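Side-chain contacts in SVS_variant_AS1 (Streptomyces sp. CWA1, PDB 6TJA), which probably catalyses, as a resurrected and engineered relative of spiroviolene synthase, the metal-dependent cyclisation of geranylgeranyl diphosphate to a spiro-fused diterpene: residues L74-F79 and E196-A201; R112-P117 and H151-W156; A180-S185 and D227-S232. All coordinates share one frame; numbering follows the deposited sequence.

Contact 1. Residues L74-F79 and E196-A201; sequences LATSLF and EIATGA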
# COMPACT_ATOMS: atom_id res chain seq x y z
N LEU A 74 -15.76 9.98 -16.06
CA LEU A 74 -16.69 10.31 -14.96
C LEU A 74 -16.21 9.61 -13.68
O LEU A 74 -16.07 10.28 -12.67
CB LEU A 74 -18.13 9.92 -15.29
CG LEU A 74 -19.12 10.07 -14.14
CD1 LEU A 74 -19.09 11.50 -13.58
CD2 LEU A 74 -20.53 9.69 -14.60
N ALA A 75 -16.00 8.30 -13.74
CA ALA A 75 -15.67 7.48 -12.55
C ALA A 75 -14.39 8.02 -11.91
O ALA A 75 -14.38 8.26 -10.68
CB ALA A 75 -15.56 6.04 -12.95
N THR A 76 -13.35 8.25 -12.70
CA THR A 76 -12.05 8.77 -12.18
C THR A 76 -12.28 10.19 -11.65
O THR A 76 -11.79 10.47 -10.55
CB THR A 76 -10.97 8.64 -13.25
OG1 THR A 76 -11.42 9.37 -14.39
CG2 THR A 76 -10.69 7.20 -13.62
N SER A 77 -13.05 11.04 -12.34
CA SER A 77 -13.39 12.40 -11.84
C SER A 77 -14.09 12.32 -10.48
O SER A 77 -13.76 13.10 -9.60
CB SER A 77 -14.20 13.18 -12.84
OG SER A 77 -13.39 13.57 -13.94
N LEU A 78 -15.02 11.39 -10.28
CA LEU A 78 -15.71 11.22 -8.96
C LEU A 78 -14.69 11.02 -7.84
O LEU A 78 -14.81 11.67 -6.78
CB LEU A 78 -16.67 10.03 -9.05
CG LEU A 78 -17.84 10.22 -10.01
CD1 LEU A 78 -18.83 9.08 -9.86
CD2 LEU A 78 -18.54 11.55 -9.77
N PHE A 79 -13.70 10.15 -8.03
CA PHE A 79 -12.69 9.90 -6.98
C PHE A 79 -11.95 11.20 -6.68
O PHE A 79 -11.48 11.34 -5.56
CB PHE A 79 -11.65 8.84 -7.31
CG PHE A 79 -10.62 8.72 -6.21
CD1 PHE A 79 -10.96 8.14 -5.00
CD2 PHE A 79 -9.35 9.23 -6.37
CE1 PHE A 79 -10.02 8.02 -3.98
CE2 PHE A 79 -8.44 9.19 -5.31
CZ PHE A 79 -8.79 8.58 -4.12
N GLU A 196 -4.80 5.21 -16.56
CA GLU A 196 -5.03 3.99 -17.26
C GLU A 196 -6.50 3.63 -17.32
O GLU A 196 -6.97 3.12 -18.27
CB GLU A 196 -4.38 2.91 -16.45
CG GLU A 196 -3.19 2.31 -17.06
CD GLU A 196 -2.89 1.00 -16.45
OE1 GLU A 196 -2.44 0.95 -15.33
OE2 GLU A 196 -3.09 0.02 -17.12
N ILE A 197 -7.16 3.87 -16.21
CA ILE A 197 -8.61 3.58 -16.02
C ILE A 197 -9.42 4.55 -16.88
O ILE A 197 -10.37 4.11 -17.53
CB ILE A 197 -8.96 3.60 -14.52
CG1 ILE A 197 -8.20 2.50 -13.76
CG2 ILE A 197 -10.46 3.48 -14.32
CD1 ILE A 197 -8.42 2.50 -12.28
N ALA A 198 -9.08 5.81 -16.92
CA ALA A 198 -9.84 6.75 -17.70
C ALA A 198 -9.73 6.49 -19.20
O ALA A 198 -10.67 6.46 -19.92
CB ALA A 198 -9.39 8.15 -17.41
N THR A 199 -8.51 6.21 -19.57
CA THR A 199 -8.00 6.01 -20.88
C THR A 199 -8.24 4.62 -21.52
O THR A 199 -8.44 4.52 -22.67
CB THR A 199 -6.52 6.37 -20.69
OG1 THR A 199 -6.23 7.66 -21.19
CG2 THR A 199 -5.60 5.43 -21.13
N GLY A 200 -8.23 3.57 -20.73
CA GLY A 200 -8.42 2.23 -21.22
C GLY A 200 -7.18 1.56 -21.74
O GLY A 200 -7.17 0.41 -22.03
N ALA A 201 -6.11 2.31 -21.85
CA ALA A 201 -4.81 1.83 -22.36
C ALA A 201 -4.08 1.06 -21.24
O ALA A 201 -3.26 1.68 -20.56
CB ALA A 201 -4.06 3.03 -22.93
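Thr76 meets two neighbouring residues of the short helix 195-199, and both branches of its side chain take part. The methyl CG2 lies 3.8 Å from Ile197 CG2, a methyl-to-methyl contact in which the two side chains run past each other in opposite directions. The same Thr76 CG2 comes to 3.9 Å of Ala198 N, so it also rests on the backbone of the facing helix. On the hydroxyl side, Thr76 OG1 stands 3.8 Å from Ala198 CB, a van der Waals contact of the hydroxyl oxygen with a methyl and not a polar bond. Thr76 and Ala198 bring their CA atoms within 6.3 Å, a spacing allowed by small side chains.

The torsion explains these positions: with chi1 at 58°, OG1 is tucked back over its own main chain, where it bonds to the carbonyl of Arg72 one turn earlier, and CG2 is turned toward Ile197. In the all-helical class I terpene cyclase fold, the contact sets the flank of helix 70-91 against a helix of barely more than one turn.

Arg72 works on both sides of the join, since its NH1 also bonds to Ile197 O and would probably be favoured by the partial negative charge of the helix end. Phe60, from helix 56-61, touches both Thr76 and Ala198, and Met194 adds to the cover over Thr76. Farther out on the short helix, Glu196 is gripped by a salt bridge to Arg148 and by bonds from Gln145 and the backbone N of Val203.

Contact 2. Residues R112-P117 and H151-W156; sequences RALEAP and HAHRAW
Leu114 reaches His153 because its chi1 of 177° swings CG away from its own backbone N and sends CD2 out toward the imidazole; Glu115, with CG beside its backbone N, continues as an extended chain, while Arg154 bends at chi3 to bring its guanidinium back to that carboxylate. Two contacts result, one apolar and one charged. Leu114 CD2 lies over a face of the His153 ring, 3.5 Å from its centroid and 18° off the normal, a CH-pi contact. It is displaced toward the ring's rim, with Leu114 CD2 to His153 CG at 3.3 Å, which is tight. The opposite face receives Trp156 CZ3, 3.6 Å above the ring plane, so the imidazole is held between a methyl and the rim of an indole.

In the salt bridge, Glu115 OE2 is 3.2 Å from Arg154 NH2 and 3.2 Å from Arg154 NH1. The approach is oblique, the carboxylate and guanidinium planes standing 64° apart, so the pair is held by charge, without a well-directed hydrogen bond. A water that accepts from Arg154 NH2 at 3.1 Å also lies very close to Glu115 OE1, a short distance that leaves the exact geometry doubtful.

Gln111, one turn before Glu115 on helix 100-115, ties the two halves together, bonding through NE2 to Glu115 OE2 and through OE1 to His153 ND1. Arg147 forms a second salt bridge at Glu115 OE1, and His151 stacks on His151 of the second subunit, placing the contact beside the dimer interface. Two arginines around one buried carboxylate would probably stabilise its anionic form, and the amide oxygen at His153 is consistent with a proton on ND1.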
# COMPACT_ATOMS: atom_id res chain seq x y z
N ARG A 112 -10.05 -1.06 3.50
CA ARG A 112 -10.72 -2.38 3.42
C ARG A 112 -11.99 -2.29 2.56
O ARG A 112 -12.17 -3.15 1.69
CB ARG A 112 -11.01 -2.96 4.80
CG ARG A 112 -11.58 -4.37 4.76
CD ARG A 112 -10.57 -5.36 4.20
NE ARG A 112 -11.12 -6.67 3.88
CZ ARG A 112 -10.53 -7.56 3.10
NH1 ARG A 112 -9.36 -7.30 2.54
NH2 ARG A 112 -11.10 -8.74 2.90
N ALA A 113 -12.80 -1.25 2.74
CA ALA A 113 -14.03 -0.97 1.95
C ALA A 113 -13.71 -0.89 0.45
O ALA A 113 -14.56 -1.35 -0.36
CB ALA A 113 -14.66 0.31 2.43
N LEU A 114 -12.56 -0.31 0.10
CA LEU A 114 -12.11 -0.15 -1.31
C LEU A 114 -11.81 -1.53 -1.91
O LEU A 114 -12.08 -1.70 -3.09
CB LEU A 114 -10.87 0.75 -1.35
CG LEU A 114 -10.25 0.95 -2.73
CD1 LEU A 114 -11.26 1.52 -3.73
CD2 LEU A 114 -9.02 1.86 -2.63
N GLU A 115 -11.28 -2.46 -1.10
CA GLU A 115 -10.80 -3.79 -1.54
C GLU A 115 -11.88 -4.86 -1.41
O GLU A 115 -11.77 -5.87 -2.09
CB GLU A 115 -9.58 -4.21 -0.71
CG GLU A 115 -8.41 -3.27 -0.92
CD GLU A 115 -7.05 -3.73 -0.43
OE1 GLU A 115 -6.69 -4.89 -0.68
OE2 GLU A 115 -6.33 -2.86 0.13
N ALA A 116 -12.87 -4.64 -0.57
CA ALA A 116 -13.92 -5.59 -0.31
C ALA A 116 -15.28 -4.97 -0.43
O ALA A 116 -15.68 -4.22 0.38
CB ALA A 116 -13.73 -6.15 1.07
N PRO A 117 -16.01 -5.32 -1.47
CA PRO A 117 -17.35 -4.83 -1.76
C PRO A 117 -18.38 -5.24 -0.73
O PRO A 117 -19.34 -4.55 -0.59
CB PRO A 117 -17.68 -5.46 -3.11
CG PRO A 117 -16.41 -5.88 -3.66
CD PRO A 117 -15.51 -6.19 -2.53
N HIS A 151 -3.50 -0.01 -4.41
CA HIS A 151 -2.16 0.09 -3.77
C HIS A 151 -1.73 1.57 -3.70
O HIS A 151 -1.07 1.95 -2.72
CB HIS A 151 -1.16 -0.78 -4.55
CG HIS A 151 -1.30 -2.24 -4.30
ND1 HIS A 151 -1.56 -2.75 -3.04
CD2 HIS A 151 -1.17 -3.30 -5.12
CE1 HIS A 151 -1.63 -4.07 -3.12
NE2 HIS A 151 -1.38 -4.43 -4.38
N ALA A 152 -2.05 2.36 -4.71
CA ALA A 152 -1.75 3.81 -4.75
C ALA A 152 -2.52 4.49 -3.61
O ALA A 152 -1.93 5.38 -2.92
CB ALA A 152 -2.11 4.41 -6.10
N HIS A 153 -3.75 4.04 -3.41
CA HIS A 153 -4.65 4.51 -2.39
C HIS A 153 -4.14 4.27 -0.98
O HIS A 153 -4.19 5.14 -0.18
CB HIS A 153 -5.99 3.85 -2.60
CG HIS A 153 -7.11 4.47 -1.85
ND1 HIS A 153 -7.44 4.11 -0.57
CD2 HIS A 153 -8.05 5.36 -2.24
CE1 HIS A 153 -8.51 4.77 -0.20
NE2 HIS A 153 -8.90 5.53 -1.19
N ARG A 154 -3.63 3.09 -0.70
CA ARG A 154 -3.08 2.82 0.59
C ARG A 154 -1.83 3.66 0.77
O ARG A 154 -1.59 4.10 1.83
CB ARG A 154 -2.78 1.34 0.85
CG ARG A 154 -2.22 1.14 2.25
CD ARG A 154 -2.25 -0.24 2.86
NE ARG A 154 -2.33 -1.22 1.85
CZ ARG A 154 -3.27 -2.11 1.69
NH1 ARG A 154 -4.24 -2.28 2.52
NH2 ARG A 154 -3.16 -2.88 0.68
N ALA A 155 -1.08 3.87 -0.28
CA ALA A 155 0.17 4.67 -0.20
C ALA A 155 -0.18 6.10 0.25
O ALA A 155 0.48 6.58 1.18
CB ALA A 155 0.92 4.61 -1.51
N TRP A 156 -1.24 6.69 -0.33
CA TRP A 156 -1.72 8.05 0.02
C TRP A 156 -2.18 8.10 1.49
O TRP A 156 -1.77 9.05 2.23
CB TRP A 156 -2.80 8.51 -0.95
CG TRP A 156 -3.72 9.54 -0.37
CD1 TRP A 156 -3.41 10.80 0.01
CD2 TRP A 156 -5.13 9.37 -0.10
NE1 TRP A 156 -4.50 11.42 0.53
CE2 TRP A 156 -5.57 10.58 0.46
CE3 TRP A 156 -6.03 8.32 -0.25
CZ2 TRP A 156 -6.89 10.77 0.85
CZ3 TRP A 156 -7.33 8.51 0.14
CH2 TRP A 156 -7.74 9.71 0.71
O HOH W 1 -4.59 -5.59 0.42

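Contact 3. Residues A180-S185 and D227-S232; sequences AMRLLS and DNDRHS
Arg182 presents two donors to one oxygen of Asp229. Its NE lies 2.8 Å and its NH2 2.7 Å from Asp229 OD1, and both hydrogen bonds are weak, with N-H...O angles of 121°. This is a salt bridge in which a single acceptor is shared, although the guanidinium and carboxylate planes are only 19° apart. The bend at chi2 (68°) turns the arginine across to helix 211-231, where NH2 also passes Asn228 CB at 3.9 Å. The other oxygen, Asp229 OD2, is satisfied separately by Tyr178 OH and by the backbone N of Ile246.

Asn228 and Ser232 match the Asn and Ser positions of the NSE motif, which binds magnesium in class I terpene cyclases. Arg182 precedes this Asn by 46 residues, the spacing of the diphosphate sensor in bacterial relatives, so it probably plays that part here. A leucine in its place lacks both donors and would probably leave the charge of Asp229 unbalanced on this side, with OD1 losing its arginine mate while OD2 keeps Tyr178.

Ser185 OG lies in plane at the guanidinium edge and gives a weak bond to Met181 O, which also accepts from Ser185 N and Leu184 N.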
# COMPACT_ATOMS: atom_id res chain seq x y z
N ALA A 180 9.46 12.78 1.15
CA ALA A 180 8.98 11.37 1.24
C ALA A 180 7.50 11.35 1.63
O ALA A 180 6.71 10.64 0.99
CB ALA A 180 9.83 10.58 2.20
N MET A 181 7.12 12.13 2.64
CA MET A 181 5.76 12.12 3.23
C MET A 181 4.76 12.68 2.21
O MET A 181 3.71 12.07 1.95
CB MET A 181 5.74 12.98 4.49
CG MET A 181 4.42 13.05 5.15
SD MET A 181 4.32 14.26 6.46
CE MET A 181 4.27 15.78 5.53
N ARG A 182 5.10 13.83 1.66
CA ARG A 182 4.23 14.64 0.79
C ARG A 182 4.06 13.95 -0.56
O ARG A 182 3.01 14.13 -1.20
CB ARG A 182 4.87 16.03 0.74
CG ARG A 182 4.04 17.07 0.02
CD ARG A 182 2.78 17.40 0.79
NE ARG A 182 2.10 18.46 0.06
CZ ARG A 182 0.79 18.63 0.04
NH1 ARG A 182 -0.00 17.81 0.70
NH2 ARG A 182 0.30 19.62 -0.68
N LEU A 183 5.04 13.19 -1.00
CA LEU A 183 4.94 12.33 -2.19
C LEU A 183 3.66 11.50 -2.04
O LEU A 183 2.97 11.29 -3.02
CB LEU A 183 6.20 11.47 -2.24
CG LEU A 183 6.47 10.61 -3.48
CD1 LEU A 183 6.60 11.44 -4.76
CD2 LEU A 183 7.77 9.85 -3.23
N LEU A 184 3.35 11.10 -0.82
CA LEU A 184 2.18 10.25 -0.50
C LEU A 184 0.95 11.08 -0.13
O LEU A 184 -0.14 10.77 -0.64
CB LEU A 184 2.63 9.31 0.62
CG LEU A 184 3.75 8.33 0.28
CD1 LEU A 184 3.95 7.34 1.42
CD2 LEU A 184 3.44 7.58 -1.03
N SER A 185 1.09 12.04 0.81
CA SER A 185 -0.03 12.68 1.55
C SER A 185 -0.81 13.64 0.65
O SER A 185 -1.98 13.92 0.96
CB SER A 185 0.46 13.39 2.76
OG SER A 185 1.31 14.46 2.39
N ASP A 227 3.62 22.04 -6.45
CA ASP A 227 2.68 23.02 -7.06
C ASP A 227 1.49 23.20 -6.11
O ASP A 227 1.09 24.34 -5.90
CB ASP A 227 2.36 22.65 -8.52
CG ASP A 227 3.54 22.90 -9.44
OD1 ASP A 227 4.55 23.48 -8.96
OD2 ASP A 227 3.49 22.47 -10.59
N ASN A 228 0.98 22.13 -5.49
CA ASN A 228 -0.13 22.25 -4.51
C ASN A 228 0.36 23.03 -3.26
O ASN A 228 -0.40 23.88 -2.79
CB ASN A 228 -0.82 20.92 -4.21
CG ASN A 228 -1.65 20.42 -5.39
OD1 ASN A 228 -2.13 21.22 -6.18
ND2 ASN A 228 -1.78 19.11 -5.53
N ASP A 229 1.60 22.85 -2.77
CA ASP A 229 2.07 23.65 -1.61
C ASP A 229 2.07 25.14 -1.99
O ASP A 229 1.83 25.99 -1.12
CB ASP A 229 3.45 23.24 -1.11
CG ASP A 229 3.50 21.94 -0.34
OD1 ASP A 229 2.45 21.27 -0.24
OD2 ASP A 229 4.60 21.64 0.20
N ARG A 230 2.40 25.46 -3.24
CA ARG A 230 2.48 26.86 -3.74
C ARG A 230 1.06 27.44 -3.71
O ARG A 230 0.88 28.49 -3.06
CB ARG A 230 3.11 26.90 -5.13
CG ARG A 230 3.12 28.28 -5.76
CD ARG A 230 3.53 28.21 -7.20
NE ARG A 230 3.79 29.52 -7.78
CZ ARG A 230 2.86 30.39 -8.18
NH1 ARG A 230 1.57 30.11 -8.04
NH2 ARG A 230 3.22 31.54 -8.71
N HIS A 231 0.09 26.74 -4.32
CA HIS A 231 -1.36 27.10 -4.39
C HIS A 231 -1.86 27.50 -2.99
O HIS A 231 -2.61 28.49 -2.92
CB HIS A 231 -2.15 25.95 -5.05
CG HIS A 231 -3.61 26.19 -5.21
ND1 HIS A 231 -4.57 25.35 -4.65
CD2 HIS A 231 -4.30 27.15 -5.88
CE1 HIS A 231 -5.78 25.79 -4.96
NE2 HIS A 231 -5.64 26.89 -5.71
N SER A 232 -1.44 26.81 -1.92
CA SER A 232 -1.77 27.12 -0.50
C SER A 232 -0.81 28.15 0.10
O SER A 232 -0.16 27.81 1.10
CB SER A 232 -1.72 25.86 0.36
OG SER A 232 -2.49 24.81 -0.21

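In the fold
The three contacts join helices of one alpha-helical domain, their centres about 16 Å (contacts 1 and 2), 21 Å (2 and 3) and 22 Å (1 and 3) apart. Along the chain, contact 2 is nested inside the loop closed by contact 1 and precedes contact 3, whose segments alternate with those of contact 1. Contact 2 bridges the others: Phe79 CE1, on an engineered residue, lies 3.7 Å from His153 CD2. On its other side, Trp156 CD1 lies 3.3 Å from Leu184 O. Contacts 1 and 3 stay about 10 Å apart at their nearest atoms. Contacts 2 and 3 also touch the second subunit; in contact 3 this places the helix carrying the probable diphosphate sensor beside the dimer interface.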